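Local coordinates for mitotic checkpoint control protein kinase BUB1 (Drosophila melanogaster, PDB 6JKK) that probably acts as an ATP-dependent protein kinase of the mitotic checkpoint at the kinetochore, this chain being its kinase domain, at residues Ile101-Tyr114 / Leu167-Ile179. Numbering follows the deposited sequence.
Sequences IHSRLTSEQMIPSY and LDIVDHLHAMGII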
loop_
_atom_site.group_PDB
_atom_site.type_symbol
_atom_site.label_atom_id
_atom_site.label_comp_id
_atom_site.label_asym_id
_atom_site.label_seq_id
_atom_site.Cartn_x
_atom_site.Cartn_y
_atom_site.Cartn_z
ATOM N N ILE A 101 9.317 9.862 1.370
ATOM C CA ILE A 101 9.333 8.901 0.280
ATOM C C ILE A 101 9.751 9.592 -1.020
ATOM O O ILE A 101 10.672 9.145 -1.717
ATOM C CB ILE A 101 7.965 8.214 0.106
ATOM C CG1 ILE A 101 7.745 7.188 1.219
ATOM C CG2 ILE A 101 7.904 7.504 -1.240
ATOM C CD1 ILE A 101 6.339 6.620 1.267
ATOM N N HIS A 102 9.103 10.705 -1.335
ATOM C CA HIS A 102 9.390 11.376 -2.597
ATOM C C HIS A 102 10.728 12.115 -2.571
ATOM O O HIS A 102 11.309 12.410 -3.614
ATOM C CB HIS A 102 8.206 12.253 -3.033
ATOM C CG HIS A 102 7.035 11.448 -3.508
ATOM N ND1 HIS A 102 6.894 11.040 -4.819
ATOM C CD2 HIS A 102 5.980 10.925 -2.837
ATOM C CE1 HIS A 102 5.794 10.314 -4.936
ATOM N NE2 HIS A 102 5.219 10.234 -3.749
ATOM N N SER A 103 11.242 12.362 -1.371
ATOM C CA SER A 103 12.569 12.945 -1.235
ATOM C C SER A 103 13.654 11.881 -1.471
ATOM O O SER A 103 14.748 12.185 -1.978
ATOM C CB SER A 103 12.708 13.554 0.162
ATOM O OG SER A 103 13.850 14.380 0.253
ATOM N N ARG A 104 13.358 10.636 -1.114
ATOM C CA ARG A 104 14.386 9.589 -1.129
ATOM C C ARG A 104 14.419 8.798 -2.427
ATOM O O ARG A 104 15.406 8.120 -2.718
ATOM C CB ARG A 104 14.215 8.641 0.063
ATOM C CG ARG A 104 14.383 9.316 1.413
ATOM C CD ARG A 104 14.104 8.361 2.562
ATOM N NE ARG A 104 14.008 9.091 3.822
ATOM C CZ ARG A 104 13.684 8.538 4.984
ATOM N NH1 ARG A 104 13.441 7.240 5.052
ATOM N NH2 ARG A 104 13.606 9.284 6.079
ATOM N N LEU A 105 13.335 8.884 -3.195
ATOM C CA LEU A 105 13.221 8.190 -4.479
ATOM C C LEU A 105 14.337 8.602 -5.423
ATOM O O LEU A 105 14.714 9.771 -5.457
ATOM C CB LEU A 105 11.879 8.524 -5.140
ATOM C CG LEU A 105 10.666 7.669 -4.802
ATOM C CD1 LEU A 105 9.423 8.217 -5.474
ATOM C CD2 LEU A 105 10.917 6.255 -5.256
ATOM N N THR A 106 14.866 7.645 -6.182
ATOM C CA THR A 106 15.766 7.963 -7.291
ATOM C C THR A 106 15.246 7.422 -8.632
ATOM O O THR A 106 15.404 8.063 -9.675
ATOM C CB THR A 106 17.214 7.489 -7.029
ATOM O OG1 THR A 106 17.203 6.283 -6.261
ATOM C CG2 THR A 106 17.992 8.551 -6.263
ATOM N N SER A 107 14.605 6.259 -8.594
ATOM C CA SER A 107 14.125 5.610 -9.813
ATOM C C SER A 107 12.983 6.373 -10.480
ATOM O O SER A 107 11.969 6.664 -9.845
ATOM C CB SER A 107 13.678 4.179 -9.503
ATOM O OG SER A 107 13.215 3.521 -10.668
ATOM N N GLU A 108 13.160 6.703 -11.758
ATOM C CA GLU A 108 12.072 7.239 -12.574
ATOM C C GLU A 108 10.948 6.213 -12.605
ATOM O O GLU A 108 9.763 6.552 -12.536
ATOM C CB GLU A 108 12.555 7.513 -14.004
ATOM C CG GLU A 108 13.315 8.825 -14.192
ATOM C CD GLU A 108 14.619 8.874 -13.412
ATOM O OE1 GLU A 108 15.305 7.834 -13.338
ATOM O OE2 GLU A 108 14.955 9.950 -12.873
ATOM N N GLN A 109 11.339 4.946 -12.689
ATOM C CA GLN A 109 10.393 3.833 -12.741
ATOM C C GLN A 109 9.419 3.787 -11.558
ATOM O O GLN A 109 8.255 3.408 -11.726
ATOM C CB GLN A 109 11.162 2.511 -12.845
ATOM C CG GLN A 109 10.284 1.285 -13.064
ATOM C CD GLN A 109 11.055 -0.013 -12.925
ATOM O OE1 GLN A 109 12.156 -0.038 -12.373
ATOM N NE2 GLN A 109 10.480 -1.101 -13.421
ATOM N N MET A 110 9.893 4.182 -10.377
ATOM C CA MET A 110 9.143 3.979 -9.134
ATOM C C MET A 110 8.349 5.196 -8.650
ATOM O O MET A 110 7.529 5.081 -7.745
ATOM C CB MET A 110 10.080 3.504 -8.021
ATOM C CG MET A 110 10.546 2.070 -8.162
ATOM S SD MET A 110 9.175 0.900 -8.218
ATOM C CE MET A 110 9.473 0.216 -9.834
ATOM N N ILE A 111 8.585 6.356 -9.245
ATOM C CA ILE A 111 7.878 7.562 -8.812
ATOM C C ILE A 111 6.330 7.439 -8.857
ATOM O O ILE A 111 5.659 7.789 -7.881
ATOM C CB ILE A 111 8.413 8.825 -9.516
ATOM C CG1 ILE A 111 9.852 9.109 -9.055
ATOM C CG2 ILE A 111 7.520 10.027 -9.234
ATOM C CD1 ILE A 111 10.669 9.933 -10.028
ATOM N N PRO A 112 5.763 6.915 -9.966
ATOM C CA PRO A 112 4.302 6.737 -9.978
ATOM C C PRO A 112 3.790 5.652 -9.024
ATOM O O PRO A 112 2.568 5.519 -8.861
ATOM C CB PRO A 112 4.015 6.306 -11.424
ATOM C CG PRO A 112 5.179 6.814 -12.218
ATOM C CD PRO A 112 6.350 6.652 -11.295
ATOM N N SER A 113 4.692 4.893 -8.404
ATOM C CA SER A 113 4.295 3.745 -7.586
ATOM C C SER A 113 3.910 4.109 -6.160
ATOM O O SER A 113 3.465 3.244 -5.405
ATOM C CB SER A 113 5.425 2.710 -7.531
ATOM O OG SER A 113 5.938 2.442 -8.814
ATOM N N TYR A 114 4.103 5.370 -5.780
ATOM C CA TYR A 114 3.788 5.802 -4.421
ATOM C C TYR A 114 2.900 7.030 -4.481
ATOM O O TYR A 114 3.167 7.947 -5.260
ATOM C CB TYR A 114 5.078 6.117 -3.643
ATOM C CG TYR A 114 6.060 4.970 -3.695
ATOM C CD1 TYR A 114 5.894 3.850 -2.883
ATOM C CD2 TYR A 114 7.124 4.990 -4.581
ATOM C CE1 TYR A 114 6.776 2.785 -2.952
ATOM C CE2 TYR A 114 8.011 3.931 -4.660
ATOM C CZ TYR A 114 7.832 2.836 -3.844
ATOM O OH TYR A 114 8.720 1.786 -3.920
ATOM N N LEU A 167 5.856 -6.689 -5.384
ATOM C CA LEU A 167 7.161 -7.006 -4.816
ATOM C C LEU A 167 8.167 -5.911 -5.149
ATOM O O LEU A 167 8.993 -5.543 -4.310
ATOM C CB LEU A 167 7.662 -8.352 -5.347
ATOM C CG LEU A 167 7.125 -9.582 -4.626
ATOM C CD1 LEU A 167 7.233 -10.809 -5.521
ATOM C CD2 LEU A 167 7.877 -9.779 -3.323
ATOM N N ASP A 168 8.108 -5.396 -6.373
ATOM C CA ASP A 168 9.058 -4.362 -6.796
ATOM C C ASP A 168 8.809 -3.083 -6.000
ATOM O O ASP A 168 9.746 -2.417 -5.561
ATOM C CB ASP A 168 8.912 -4.087 -8.297
ATOM C CG ASP A 168 10.249 -3.904 -9.003
ATOM O OD1 ASP A 168 11.305 -4.246 -8.420
ATOM O OD2 ASP A 168 10.233 -3.442 -10.167
ATOM N N ILE A 169 7.537 -2.752 -5.800
ATOM C CA ILE A 169 7.179 -1.528 -5.081
ATOM C C ILE A 169 7.618 -1.584 -3.615
ATOM O O ILE A 169 8.170 -0.616 -3.081
ATOM C CB ILE A 169 5.658 -1.253 -5.187
ATOM C CG1 ILE A 169 5.288 -0.908 -6.635
ATOM C CG2 ILE A 169 5.242 -0.125 -4.257
ATOM C CD1 ILE A 169 3.780 -0.922 -6.920
ATOM N N VAL A 170 7.384 -2.723 -2.971
ATOM C CA VAL A 170 7.766 -2.907 -1.572
ATOM C C VAL A 170 9.287 -2.951 -1.414
ATOM O O VAL A 170 9.842 -2.369 -0.474
ATOM C CB VAL A 170 7.110 -4.185 -0.999
ATOM C CG1 VAL A 170 7.614 -4.491 0.404
ATOM C CG2 VAL A 170 5.607 -4.020 -0.991
ATOM N N ASP A 171 9.962 -3.643 -2.334
ATOM C CA ASP A 171 11.421 -3.711 -2.314
ATOM C C ASP A 171 12.033 -2.308 -2.341
ATOM O O ASP A 171 12.909 -1.982 -1.535
ATOM C CB ASP A 171 11.923 -4.543 -3.499
ATOM C CG ASP A 171 13.349 -5.046 -3.311
ATOM O OD1 ASP A 171 13.724 -5.412 -2.174
ATOM O OD2 ASP A 171 14.097 -5.087 -4.311
ATOM N N HIS A 172 11.560 -1.464 -3.252
ATOM C CA HIS A 172 12.084 -0.104 -3.339
ATOM C C HIS A 172 11.701 0.731 -2.122
ATOM O O HIS A 172 12.460 1.607 -1.708
ATOM C CB HIS A 172 11.618 0.586 -4.624
ATOM C CG HIS A 172 12.377 0.166 -5.845
ATOM N ND1 HIS A 172 12.070 -0.973 -6.560
ATOM C CD2 HIS A 172 13.435 0.728 -6.475
ATOM C CE1 HIS A 172 12.905 -1.094 -7.575
ATOM N NE2 HIS A 172 13.742 -0.071 -7.549
ATOM N N LEU A 173 10.529 0.467 -1.549
ATOM C CA LEU A 173 10.118 1.191 -0.341
ATOM C C LEU A 173 11.020 0.843 0.846
ATOM O O LEU A 173 11.439 1.721 1.602
ATOM C CB LEU A 173 8.653 0.891 0.006
ATOM C CG LEU A 173 8.077 1.693 1.177
ATOM C CD1 LEU A 173 7.777 3.123 0.754
ATOM C CD2 LEU A 173 6.825 1.039 1.735
ATOM N N HIS A 174 11.313 -0.444 1.014
ATOM C CA HIS A 174 12.157 -0.874 2.119
ATOM C C HIS A 174 13.596 -0.377 1.933
ATOM O O HIS A 174 14.285 -0.069 2.900
ATOM C CB HIS A 174 12.082 -2.399 2.279
ATOM C CG HIS A 174 10.749 -2.880 2.773
ATOM N ND1 HIS A 174 10.457 -4.216 2.955
ATOM C CD2 HIS A 174 9.634 -2.197 3.126
ATOM C CE1 HIS A 174 9.218 -4.333 3.402
ATOM N NE2 HIS A 174 8.696 -3.124 3.514
ATOM N N ALA A 175 14.037 -0.257 0.685
ATOM C CA ALA A 175 15.379 0.252 0.402
ATOM C C ALA A 175 15.540 1.703 0.852
ATOM O O ALA A 175 16.659 2.185 1.077
ATOM C CB ALA A 175 15.689 0.123 -1.078
ATOM N N MET A 176 14.412 2.399 0.960
ATOM C CA MET A 176 14.381 3.773 1.445
ATOM C C MET A 176 14.189 3.830 2.964
ATOM O O MET A 176 14.116 4.915 3.544
ATOM C CB MET A 176 13.264 4.558 0.742
ATOM C CG MET A 176 13.543 4.852 -0.736
ATOM S SD MET A 176 12.282 5.872 -1.543
ATOM C CE MET A 176 11.004 4.655 -1.896
ATOM N N GLY A 177 14.106 2.666 3.609
ATOM C CA GLY A 177 13.997 2.610 5.062
ATOM C C GLY A 177 12.609 2.920 5.593
ATOM O O GLY A 177 12.447 3.373 6.733
ATOM N N ILE A 178 11.596 2.667 4.770
ATOM C CA ILE A 178 10.214 2.912 5.173
ATOM C C ILE A 178 9.410 1.609 5.226
ATOM O O ILE A 178 9.464 0.802 4.293
ATOM C CB ILE A 178 9.523 3.911 4.211
ATOM C CG1 ILE A 178 10.314 5.225 4.147
ATOM C CG2 ILE A 178 8.061 4.160 4.629
ATOM C CD1 ILE A 178 9.997 6.180 5.289
ATOM N N ILE A 179 8.690 1.402 6.330
ATOM C CA ILE A 179 7.750 0.290 6.443
ATOM C C ILE A 179 6.348 0.871 6.301
ATOM O O ILE A 179 5.973 1.765 7.054
ATOM C CB ILE A 179 7.900 -0.440 7.794
ATOM C CG1 ILE A 179 9.328 -0.973 7.943
ATOM C CG2 ILE A 179 6.903 -1.596 7.901
ATOM C CD1 ILE A 179 9.711 -1.369 9.363
HETATM O O HOH W 1 11.787 -3.393 -12.503
#
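Tyr114 OH donates to Ile169 O at 2.6 Å, on a lone pair in the carbonyl plane. Leu173 N also donates to this oxygen. The Tyr114 ring slides antiparallel past the Ile169 side chain, with Tyr114 CE1 3.5 Å from Ile169 CG2. His172 CB comes to the edge of the Tyr114 ring, beside OH. Met110 CG, anti to its carbonyl carbon (chi1 -73°), sits over the centre of the His172 ring, 3.6 Å from the centroid, a CH-pi contact; chi2 (-58°) keeps SD over the same face. Met176 CE touches both Leu105 CD2 (3.7 Å) and Tyr114 CE2.

Extended beside Met176, Arg104 NH1 donates to Met176 O at 2.9 Å, nearly in line with the C=O bond. Arg104 NH2 forms salt bridges with Asp213 and Glu100. A water bridges Gln109 NE2 and Asp168 OD2; Asn199 and Gln311 also bind these side chains.

In the second shell, His172 ND1 donates to Asp168 O at 2.9 Å, which fixes the ring under Met110. The contact joins the kinase αC helix end and following loop to the C-lobe αE helix. The buried tyrosine hydroxyl is satisfied by backbone, and two carboxylates probably balance the arginine charge.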